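Local coordinates for protein glutaconate CoA-transferase subunit A (Acidaminococcus fermentans, PDB 1POI) that transfers coenzyme A from acetyl-CoA to glutaconate and (R)-2-hydroxyglutarate, a step in the fermentative breakdown of glutamate, at residues Gly55-Asp58 against Met59-Gly62; Ser83-Phe86 against Arg87-Glu91; Tyr100-Asp103 against Val104-Met108; Ile135-Glu138 against Val139-Leu143. All blocks are in the same frame, centred on the assembly; numbering follows the deposited sequence.

Contact 1 of 4, residues Gly55-Asp58 against Met59-Gly62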
loop_
_atom_site.group_PDB
_atom_site.type_symbol
_atom_site.label_atom_id
_atom_site.label_comp_id
_atom_site.label_asym_id
_atom_site.label_seq_id
_atom_site.Cartn_x
_atom_site.Cartn_y
_atom_site.Cartn_z
ATOM N N GLY A 55 -32.912 -8.381 -0.585
ATOM C CA GLY A 55 -33.579 -9.210 -1.573
ATOM C C GLY A 55 -33.307 -10.673 -1.370
ATOM O O GLY A 55 -34.067 -11.520 -1.829
ATOM N N ASP A 56 -32.201 -10.963 -0.692
ATOM C CA ASP A 56 -31.789 -12.333 -0.403
ATOM C C ASP A 56 -32.886 -13.102 0.381
ATOM O O ASP A 56 -33.465 -14.055 -0.137
ATOM C CB ASP A 56 -30.386 -12.361 0.272
ATOM C CG ASP A 56 -30.273 -11.462 1.554
ATOM O OD1 ASP A 56 -31.022 -10.473 1.749
ATOM O OD2 ASP A 56 -29.391 -11.757 2.396
ATOM N N TRP A 57 -33.259 -12.635 1.566
ATOM C CA TRP A 57 -34.291 -13.325 2.309
ATOM C C TRP A 57 -35.640 -13.197 1.632
ATOM O O TRP A 57 -36.532 -14.013 1.863
ATOM C CB TRP A 57 -34.360 -12.843 3.754
ATOM C CG TRP A 57 -33.294 -13.475 4.591
ATOM C CD1 TRP A 57 -32.059 -12.958 4.877
ATOM C CD2 TRP A 57 -33.319 -14.792 5.164
ATOM N NE1 TRP A 57 -31.312 -13.873 5.576
ATOM C CE2 TRP A 57 -32.059 -15.008 5.771
ATOM C CE3 TRP A 57 -34.286 -15.810 5.219
ATOM C CZ2 TRP A 57 -31.733 -16.211 6.429
ATOM C CZ3 TRP A 57 -33.964 -16.997 5.867
ATOM C CH2 TRP A 57 -32.695 -17.187 6.467
ATOM N N ASP A 58 -35.802 -12.193 0.779
ATOM C CA ASP A 58 -37.071 -12.036 0.084
ATOM C C ASP A 58 -37.225 -13.160 -0.903
ATOM O O ASP A 58 -38.277 -13.779 -0.999
ATOM C CB ASP A 58 -37.145 -10.733 -0.677
ATOM C CG ASP A 58 -38.564 -10.309 -0.936
ATOM O OD1 ASP A 58 -39.320 -10.237 0.051
ATOM O OD2 ASP A 58 -38.929 -10.038 -2.107
ATOM N N MET A 59 -36.168 -13.441 -1.640
ATOM C CA MET A 59 -36.244 -14.499 -2.613
ATOM C C MET A 59 -36.553 -15.848 -1.965
ATOM O O MET A 59 -37.443 -16.561 -2.434
ATOM C CB MET A 59 -34.991 -14.509 -3.468
ATOM C CG MET A 59 -34.877 -13.243 -4.315
ATOM S SD MET A 59 -33.465 -13.339 -5.399
ATOM C CE MET A 59 -34.084 -14.334 -6.675
ATOM N N LEU A 60 -35.904 -16.154 -0.842
ATOM C CA LEU A 60 -36.139 -17.409 -0.124
ATOM C C LEU A 60 -37.593 -17.480 0.360
ATOM O O LEU A 60 -38.279 -18.476 0.132
ATOM C CB LEU A 60 -35.189 -17.538 1.073
ATOM C CG LEU A 60 -33.690 -17.654 0.768
ATOM C CD1 LEU A 60 -32.868 -17.635 2.060
ATOM C CD2 LEU A 60 -33.416 -18.908 -0.060
ATOM N N ILE A 61 -38.068 -16.419 1.009
ATOM C CA ILE A 61 -39.439 -16.374 1.510
ATOM C C ILE A 61 -40.458 -16.574 0.382
ATOM O O ILE A 61 -41.267 -17.505 0.432
ATOM C CB ILE A 61 -39.725 -15.043 2.207
ATOM C CG1 ILE A 61 -38.859 -14.903 3.451
ATOM C CG2 ILE A 61 -41.186 -14.939 2.568
ATOM C CD1 ILE A 61 -38.996 -13.567 4.110
ATOM N N GLY A 62 -40.405 -15.707 -0.628
ATOM C CA GLY A 62 -41.306 -15.790 -1.761
ATOM C C GLY A 62 -41.300 -17.150 -2.425
ATOM O O GLY A 62 -42.323 -17.576 -2.951
#
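Leu60 lays a methyl group over the indole of Trp57 within the buried helix 55-62. Leu60 CB sits near the carbonyl oxygen of Trp57, and CG lies 3.7 Å from Asp56 O. CD1 then ends above the six-membered ring, 4.1 Å from its centroid and 18° off the normal. This is a CH-pi contact, displaced toward the rim, with Leu60 CD1 nearest to Trp57 CE3 at 3.9 Å. The indole is turned to the leucine because its CG stands beside its own backbone N (chi1 -80°). The helix joins the parallel strands 46-49 and 66-71, and both side chains pack on strands 19-22 and 66-71. On the next position of the turn, Ile61 packs on the backbone: Ile61 CG1 lies 3.0 Å from Trp57 O, and CD1 is also close to that oxygen. The same carbonyl accepts Ile61 N at 3.0 Å. An alanine at Ile61 would remove CG1 and CD1, and would probably leave Trp57 O without this apolar cover. Asp56 and Asp58 bring charge into the buried helix, but both have outside partners. Asp56 OD2 pairs with Lys30 and OD1 accepts from Gly54 N. Asp58 OD2 is hydrogen-bonded to Tyr263 OH and Asp58 OD1 to Phe86 N. The chemistry is thus divided: apolar side chains meet Trp57 and its carbonyl, while the buried carboxylates are answered from neighbouring parts of the chain.

Contact 2 of 4, residues Ser83-Phe86 against Arg87-Glu91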
loop_
_atom_site.group_PDB
_atom_site.type_symbol
_atom_site.label_atom_id
_atom_site.label_comp_id
_atom_site.label_asym_id
_atom_site.label_seq_id
_atom_site.Cartn_x
_atom_site.Cartn_y
_atom_site.Cartn_z
ATOM N N SER A 83 -39.591 -5.175 1.650
ATOM C CA SER A 83 -39.629 -6.282 0.698
ATOM C C SER A 83 -41.052 -6.773 0.490
ATOM O O SER A 83 -41.816 -6.976 1.438
ATOM C CB SER A 83 -38.729 -7.420 1.146
ATOM O OG SER A 83 -37.375 -7.010 1.151
ATOM N N ARG A 84 -41.388 -6.972 -0.773
ATOM C CA ARG A 84 -42.726 -7.364 -1.152
ATOM C C ARG A 84 -43.133 -8.813 -0.917
ATOM O O ARG A 84 -44.195 -9.041 -0.375
ATOM C CB ARG A 84 -42.988 -6.895 -2.586
ATOM C CG ARG A 84 -42.660 -5.409 -2.748
ATOM C CD ARG A 84 -42.543 -5.001 -4.197
ATOM N NE ARG A 84 -42.167 -3.597 -4.355
ATOM C CZ ARG A 84 -42.930 -2.562 -4.004
ATOM N NH1 ARG A 84 -44.122 -2.756 -3.463
ATOM N NH2 ARG A 84 -42.500 -1.323 -4.198
ATOM N N ARG A 85 -42.308 -9.786 -1.298
ATOM C CA ARG A 85 -42.666 -11.184 -1.063
ATOM C C ARG A 85 -42.803 -11.358 0.447
ATOM O O ARG A 85 -43.748 -11.976 0.936
ATOM C CB ARG A 85 -41.590 -12.131 -1.590
ATOM C CG ARG A 85 -41.755 -12.617 -3.038
ATOM C CD ARG A 85 -42.829 -11.875 -3.826
ATOM N NE ARG A 85 -44.176 -12.375 -3.597
ATOM C CZ ARG A 85 -45.265 -11.608 -3.591
ATOM N NH1 ARG A 85 -45.182 -10.301 -3.797
ATOM N NH2 ARG A 85 -46.455 -12.152 -3.396
ATOM N N PHE A 86 -41.876 -10.735 1.166
ATOM C CA PHE A 86 -41.814 -10.740 2.619
ATOM C C PHE A 86 -43.122 -10.219 3.233
ATOM O O PHE A 86 -43.834 -10.976 3.863
ATOM C CB PHE A 86 -40.574 -9.909 3.067
ATOM C CG PHE A 86 -40.625 -9.403 4.493
ATOM C CD1 PHE A 86 -40.268 -10.225 5.554
ATOM C CD2 PHE A 86 -41.061 -8.110 4.772
ATOM C CE1 PHE A 86 -40.351 -9.765 6.874
ATOM C CE2 PHE A 86 -41.145 -7.644 6.079
ATOM C CZ PHE A 86 -40.791 -8.475 7.133
ATOM N N ARG A 87 -43.488 -8.962 2.996
ATOM C CA ARG A 87 -44.711 -8.434 3.594
ATOM C C ARG A 87 -45.987 -9.079 3.086
ATOM O O ARG A 87 -47.026 -9.001 3.739
ATOM C CB ARG A 87 -44.793 -6.910 3.456
ATOM C CG ARG A 87 -44.957 -6.389 2.038
ATOM C CD ARG A 87 -46.262 -5.571 1.875
ATOM N NE ARG A 87 -46.320 -4.354 2.691
ATOM C CZ ARG A 87 -45.655 -3.222 2.426
ATOM N NH1 ARG A 87 -44.856 -3.136 1.357
ATOM N NH2 ARG A 87 -45.820 -2.153 3.210
ATOM N N LYS A 88 -45.917 -9.732 1.931
ATOM C CA LYS A 88 -47.095 -10.382 1.365
ATOM C C LYS A 88 -47.331 -11.716 2.059
ATOM O O LYS A 88 -48.422 -11.988 2.572
ATOM C CB LYS A 88 -46.943 -10.581 -0.151
ATOM C CG LYS A 88 -48.246 -10.877 -0.870
ATOM C CD LYS A 88 -49.370 -9.935 -0.426
ATOM C CE LYS A 88 -50.335 -10.616 0.557
ATOM N NZ LYS A 88 -51.200 -9.621 1.276
ATOM N N TRP A 89 -46.302 -12.545 2.096
ATOM C CA TRP A 89 -46.440 -13.816 2.758
ATOM C C TRP A 89 -46.772 -13.653 4.227
ATOM O O TRP A 89 -47.588 -14.396 4.759
ATOM C CB TRP A 89 -45.195 -14.641 2.579
ATOM C CG TRP A 89 -45.136 -15.252 1.255
ATOM C CD1 TRP A 89 -45.316 -14.632 0.059
ATOM C CD2 TRP A 89 -44.846 -16.617 0.970
ATOM N NE1 TRP A 89 -45.146 -15.532 -0.966
ATOM C CE2 TRP A 89 -44.857 -16.761 -0.431
ATOM C CE3 TRP A 89 -44.572 -17.739 1.767
ATOM C CZ2 TRP A 89 -44.603 -17.984 -1.056
ATOM C CZ3 TRP A 89 -44.316 -18.950 1.146
ATOM C CH2 TRP A 89 -44.333 -19.065 -0.248
ATOM N N PHE A 90 -46.171 -12.682 4.898
ATOM C CA PHE A 90 -46.515 -12.502 6.300
ATOM C C PHE A 90 -47.966 -12.022 6.394
ATOM O O PHE A 90 -48.727 -12.498 7.246
ATOM C CB PHE A 90 -45.581 -11.526 7.021
ATOM C CG PHE A 90 -45.961 -11.297 8.455
ATOM C CD1 PHE A 90 -45.706 -12.264 9.414
ATOM C CD2 PHE A 90 -46.623 -10.147 8.838
ATOM C CE1 PHE A 90 -46.110 -12.094 10.735
ATOM C CE2 PHE A 90 -47.036 -9.963 10.169
ATOM C CZ PHE A 90 -46.778 -10.939 11.113
ATOM N N GLU A 91 -48.346 -11.085 5.524
ATOM C CA GLU A 91 -49.709 -10.568 5.506
ATOM C C GLU A 91 -50.699 -11.668 5.140
ATOM O O GLU A 91 -51.846 -11.657 5.565
ATOM C CB GLU A 91 -49.834 -9.430 4.516
ATOM C CG GLU A 91 -49.742 -8.048 5.149
ATOM C CD GLU A 91 -49.660 -6.911 4.123
ATOM O OE1 GLU A 91 -49.958 -7.134 2.918
ATOM O OE2 GLU A 91 -49.293 -5.791 4.534
#
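Arg87 donates its backbone N to Ser83 O at 3.0 Å, and its CG rests 3.3 Å from that same Ser83 O. Its side chain is bent beyond CG, and NE forms only a long salt bridge with Glu91 OE2. Lys88 follows. Lys88 CB lies over one face of the Arg85 guanidinium, and Lys88 CG is 3.3 Å from Arg85 NH2. The bent Arg85 chain (chi2 11°) folds its head back over the helix, where Ser267 O binds NH1. The far end of Lys88 leads away to Glu91. Trp89 sets its ring carbon CD1 3.2 Å from Arg85 O, the oxygen that accepts its backbone N. Its NE1 and Arg85 NE share Gln270 OE1. Phe90 N binds Phe86 O at 3.1 Å, and its CB packs on the same carbonyl. Glu91 closes the row. Its OE1 takes Lys88 NZ at 3.2 Å through the anti lone pair, and OE2 also accepts from the backbone of a different protein chain. Arg87, Lys88 and Glu91 thus form a salt-bridge network on one side of the helix. Helix 84-92 belongs to the beta-alpha-beta crossover that joins the adjacent parallel strands 66-71 and 96-99.

Contact 3 of 4, residues Tyr100-Asp103 against Val104-Met108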
loop_
_atom_site.group_PDB
_atom_site.type_symbol
_atom_site.label_atom_id
_atom_site.label_comp_id
_atom_site.label_asym_id
_atom_site.label_seq_id
_atom_site.Cartn_x
_atom_site.Cartn_y
_atom_site.Cartn_z
ATOM N N TYR A 100 -37.597 -9.067 16.509
ATOM C CA TYR A 100 -36.687 -8.625 17.566
ATOM C C TYR A 100 -36.152 -7.296 17.011
ATOM O O TYR A 100 -36.221 -7.042 15.802
ATOM C CB TYR A 100 -35.485 -9.580 17.758
ATOM C CG TYR A 100 -35.752 -10.864 18.530
ATOM C CD1 TYR A 100 -36.049 -10.845 19.897
ATOM C CD2 TYR A 100 -35.690 -12.099 17.896
ATOM C CE1 TYR A 100 -36.278 -12.026 20.606
ATOM C CE2 TYR A 100 -35.921 -13.278 18.600
ATOM C CZ TYR A 100 -36.214 -13.235 19.947
ATOM O OH TYR A 100 -36.452 -14.411 20.612
ATOM N N SER A 101 -35.644 -6.448 17.892
ATOM C CA SER A 101 -35.042 -5.186 17.494
ATOM C C SER A 101 -33.753 -5.618 16.788
ATOM O O SER A 101 -33.194 -6.659 17.122
ATOM C CB SER A 101 -34.673 -4.388 18.738
ATOM O OG SER A 101 -33.358 -4.722 19.153
ATOM N N GLN A 102 -33.259 -4.817 15.851
ATOM C CA GLN A 102 -32.038 -5.146 15.118
ATOM C C GLN A 102 -30.805 -5.251 16.014
ATOM O O GLN A 102 -29.910 -6.076 15.790
ATOM C CB GLN A 102 -31.802 -4.099 14.045
ATOM C CG GLN A 102 -30.641 -4.375 13.137
ATOM C CD GLN A 102 -30.613 -3.400 11.986
ATOM O OE1 GLN A 102 -31.457 -3.450 11.098
ATOM N NE2 GLN A 102 -29.633 -2.507 11.992
ATOM N N ASP A 103 -30.773 -4.416 17.040
ATOM C CA ASP A 103 -29.660 -4.382 17.981
ATOM C C ASP A 103 -29.501 -5.760 18.598
ATOM O O ASP A 103 -28.418 -6.362 18.546
ATOM C CB ASP A 103 -29.961 -3.332 19.044
ATOM C CG ASP A 103 -30.466 -2.039 18.433
ATOM O OD1 ASP A 103 -29.884 -1.616 17.404
ATOM O OD2 ASP A 103 -31.455 -1.470 18.944
ATOM N N VAL A 104 -30.622 -6.301 19.070
ATOM C CA VAL A 104 -30.644 -7.622 19.683
ATOM C C VAL A 104 -30.187 -8.697 18.702
ATOM O O VAL A 104 -29.418 -9.567 19.079
ATOM C CB VAL A 104 -32.030 -7.941 20.254
ATOM C CG1 VAL A 104 -32.135 -9.395 20.678
ATOM C CG2 VAL A 104 -32.300 -7.058 21.426
ATOM N N ILE A 105 -30.614 -8.624 17.445
ATOM C CA ILE A 105 -30.198 -9.607 16.456
ATOM C C ILE A 105 -28.678 -9.617 16.241
ATOM O O ILE A 105 -28.051 -10.672 16.201
ATOM C CB ILE A 105 -30.895 -9.365 15.108
ATOM C CG1 ILE A 105 -32.398 -9.625 15.233
ATOM C CG2 ILE A 105 -30.266 -10.264 14.009
ATOM C CD1 ILE A 105 -32.794 -11.057 15.010
ATOM N N TYR A 106 -28.079 -8.447 16.050
ATOM C CA TYR A 106 -26.634 -8.402 15.845
ATOM C C TYR A 106 -25.936 -8.844 17.131
ATOM O O TYR A 106 -24.891 -9.478 17.079
ATOM C CB TYR A 106 -26.188 -7.024 15.321
ATOM C CG TYR A 106 -26.339 -6.934 13.820
ATOM C CD1 TYR A 106 -25.356 -7.445 12.988
ATOM C CD2 TYR A 106 -27.528 -6.485 13.237
ATOM C CE1 TYR A 106 -25.554 -7.535 11.619
ATOM C CE2 TYR A 106 -27.744 -6.562 11.864
ATOM C CZ TYR A 106 -26.758 -7.097 11.058
ATOM O OH TYR A 106 -26.971 -7.258 9.700
ATOM N N MET A 107 -26.542 -8.563 18.280
ATOM C CA MET A 107 -25.981 -9.028 19.547
ATOM C C MET A 107 -26.052 -10.570 19.584
ATOM O O MET A 107 -25.023 -11.240 19.703
ATOM C CB MET A 107 -26.736 -8.448 20.757
ATOM C CG MET A 107 -26.632 -6.942 20.901
ATOM S SD MET A 107 -25.243 -6.252 21.836
ATOM C CE MET A 107 -23.912 -7.393 21.497
ATOM N N MET A 108 -27.256 -11.120 19.436
ATOM C CA MET A 108 -27.470 -12.565 19.441
ATOM C C MET A 108 -26.398 -13.315 18.676
ATOM O O MET A 108 -25.824 -14.277 19.171
ATOM C CB MET A 108 -28.855 -12.902 18.890
ATOM C CG MET A 108 -29.982 -12.432 19.812
ATOM S SD MET A 108 -31.634 -12.677 19.165
ATOM C CE MET A 108 -31.522 -14.271 18.509
#
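Ile105 N, Tyr106 N and Met107 N bond back to Ser101 O, Gln102 O and Asp103 O in the regular i to i+4 pattern that starts helix 102-114. Ser101 is the N-cap. Its hydroxyl oxygen accepts Val104 N at 3.2 Å in a nearly straight bond (172°). OG gets there because chi1 (89°) places it between the backbone N and the carbonyl carbon. An alanine at Ser101 would remove this hydroxyl and is likely to leave Val104 N without its side-chain acceptor in the first turn. Tyr100, just before the cap, folds back on the helix. Its CB meets Ile105 CG1 at 4.0 Å, and the pair forms a hydrophobic staple spanning the N-cap. Met108 SD lies over one face of the Tyr100 ring, 4.4 Å from its centroid, a Met-aromatic contact displaced toward the rim. Tyr100 OH is bound by Lys150 O. Gln102 and Tyr106 run side by side, with Gln102 CG 3.8 Å from Tyr106 CD2 and the amide and ring planes 73° apart. Gln102 O also lies at the edge of that ring. Tyr106 OH reaches Gln196 and Ala52 N, while Gln102 bonds through its backbone to a different protein chain.

Contact 4 of 4, residues Ile135-Glu138 against Val139-Leu143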
loop_
_atom_site.group_PDB
_atom_site.type_symbol
_atom_site.label_atom_id
_atom_site.label_comp_id
_atom_site.label_asym_id
_atom_site.label_seq_id
_atom_site.Cartn_x
_atom_site.Cartn_y
_atom_site.Cartn_z
ATOM N N ILE A 135 -44.050 -15.647 17.135
ATOM C CA ILE A 135 -44.221 -17.093 17.181
ATOM C C ILE A 135 -44.574 -17.375 18.632
ATOM O O ILE A 135 -43.803 -17.071 19.535
ATOM C CB ILE A 135 -42.918 -17.812 16.825
ATOM C CG1 ILE A 135 -42.249 -17.078 15.656
ATOM C CG2 ILE A 135 -43.222 -19.276 16.493
ATOM C CD1 ILE A 135 -40.949 -17.675 15.168
ATOM N N SER A 136 -45.797 -17.820 18.862
ATOM C CA SER A 136 -46.257 -18.116 20.208
ATOM C C SER A 136 -45.500 -19.291 20.862
ATOM O O SER A 136 -44.878 -20.128 20.183
ATOM C CB SER A 136 -47.742 -18.435 20.167
ATOM O OG SER A 136 -47.966 -19.583 19.360
ATOM N N LYS A 137 -45.570 -19.352 22.187
ATOM C CA LYS A 137 -44.925 -20.423 22.931
ATOM C C LYS A 137 -45.500 -21.730 22.404
ATOM O O LYS A 137 -44.766 -22.685 22.177
ATOM C CB LYS A 137 -45.180 -20.254 24.443
ATOM C CG LYS A 137 -45.032 -21.525 25.279
ATOM C CD LYS A 137 -43.632 -22.094 25.250
ATOM C CE LYS A 137 -42.742 -21.304 26.160
ATOM N NZ LYS A 137 -43.252 -21.310 27.545
ATOM N N GLU A 138 -46.796 -21.713 22.103
ATOM C CA GLU A 138 -47.497 -22.882 21.588
ATOM C C GLU A 138 -46.945 -23.346 20.251
ATOM O O GLU A 138 -46.739 -24.540 20.039
ATOM C CB GLU A 138 -49.001 -22.617 21.491
ATOM C CG GLU A 138 -49.800 -23.832 21.031
ATOM C CD GLU A 138 -51.316 -23.637 21.118
ATOM O OE1 GLU A 138 -51.796 -23.091 22.144
ATOM O OE2 GLU A 138 -52.023 -24.055 20.168
ATOM N N VAL A 139 -46.700 -22.419 19.344
ATOM C CA VAL A 139 -46.151 -22.809 18.066
ATOM C C VAL A 139 -44.669 -23.096 18.183
ATOM O O VAL A 139 -44.182 -24.011 17.557
ATOM C CB VAL A 139 -46.443 -21.749 16.969
ATOM C CG1 VAL A 139 -45.545 -21.962 15.745
ATOM C CG2 VAL A 139 -47.918 -21.833 16.558
ATOM N N ARG A 140 -43.953 -22.342 19.005
ATOM C CA ARG A 140 -42.508 -22.543 19.176
ATOM C C ARG A 140 -42.163 -23.955 19.641
ATOM O O ARG A 140 -41.168 -24.549 19.178
ATOM C CB ARG A 140 -41.937 -21.528 20.172
ATOM C CG ARG A 140 -41.700 -20.140 19.589
ATOM C CD ARG A 140 -41.516 -19.104 20.694
ATOM N NE ARG A 140 -41.084 -17.814 20.170
ATOM C CZ ARG A 140 -39.868 -17.573 19.684
ATOM N NH1 ARG A 140 -38.938 -18.525 19.647
ATOM N NH2 ARG A 140 -39.583 -16.372 19.204
ATOM N N LYS A 141 -43.006 -24.487 20.537
ATOM C CA LYS A 141 -42.850 -25.830 21.111
ATOM C C LYS A 141 -42.912 -26.970 20.111
ATOM O O LYS A 141 -42.304 -28.021 20.317
ATOM C CB LYS A 141 -43.876 -26.069 22.226
ATOM C CG LYS A 141 -43.340 -25.776 23.610
ATOM C CD LYS A 141 -44.271 -26.270 24.705
ATOM C CE LYS A 141 -45.525 -25.408 24.790
ATOM N NZ LYS A 141 -46.465 -25.771 25.912
ATOM N N THR A 142 -43.641 -26.763 19.027
ATOM C CA THR A 142 -43.767 -27.782 18.015
ATOM C C THR A 142 -42.758 -27.597 16.893
ATOM O O THR A 142 -42.733 -28.385 15.951
ATOM C CB THR A 142 -45.153 -27.756 17.421
ATOM O OG1 THR A 142 -45.317 -26.551 16.676
ATOM C CG2 THR A 142 -46.181 -27.770 18.513
ATOM N N LEU A 143 -41.914 -26.577 17.002
ATOM C CA LEU A 143 -40.919 -26.274 15.965
ATOM C C LEU A 143 -39.505 -26.690 16.282
ATOM O O LEU A 143 -38.968 -26.368 17.341
ATOM C CB LEU A 143 -40.890 -24.767 15.673
ATOM C CG LEU A 143 -41.907 -24.169 14.718
ATOM C CD1 LEU A 143 -41.755 -22.659 14.685
ATOM C CD2 LEU A 143 -41.673 -24.763 13.348
#
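Ile135 and Arg140 cross at about a right angle, and the isoleucine packs on the stem of the arginine. Ile135 CG2 touches Arg140 CG at 3.6 Å, while CB sits over one face of the guanidinium. The arginine chain is extended from CG to NE, which carries NE up to Ile135 O. The bond between Arg140 NE and Ile135 O is 2.9 Å long but weak, since it is strongly bent (128°). The head group is held further by Pro147 O on NH1 and by a salt bridge from NH2 to Glu98, whose carboxylate also accepts Ile135 N. The buried charge is probably balanced by Glu98. The short helix 137-141 opens with Ser136 as N-cap, and Ser136 OG accepts Val139 N at 3.1 Å. Ile135 and Arg140 occupy the two positions that a hydrophobic staple would use across such a cap; here the aliphatic part of the arginine stands in for the second apolar residue. Val139 fills in beside them, its CG1 3.6 Å from Ile135 CG2. Leu143 CD1 approaches the same Ile135 methyl at 4.1 Å. Val139 O accepts both Thr142 OG1, at 2.9 Å, and Thr142 N, the two donors coming from the same face of its carbonyl plane.

The four contacts follow in series along the chain, all within its coenzyme A transferase domain. Contacts 1 and 2 are neighbours, with centres 10 Å apart. Asp58 joins their two helices, and helix 55-62 probably helps in this way to hold the start of helix 84-92. These helices join successive strands of the parallel sheet: 46-49 to 66-71, then 66-71 to 96-99. Contact 3 follows strand 96-99 directly, and its centre is about 20 Å from that of contact 1. Contact 4 lies farthest from the chain centre and comes back to contact 3: Arg140 NH2 packs 4.0 Å from Tyr100 OH. Through its salt bridge to Glu98, Arg140 also ties helix 137-141 to strand 96-99, an outermost strand of the sheet within this chain.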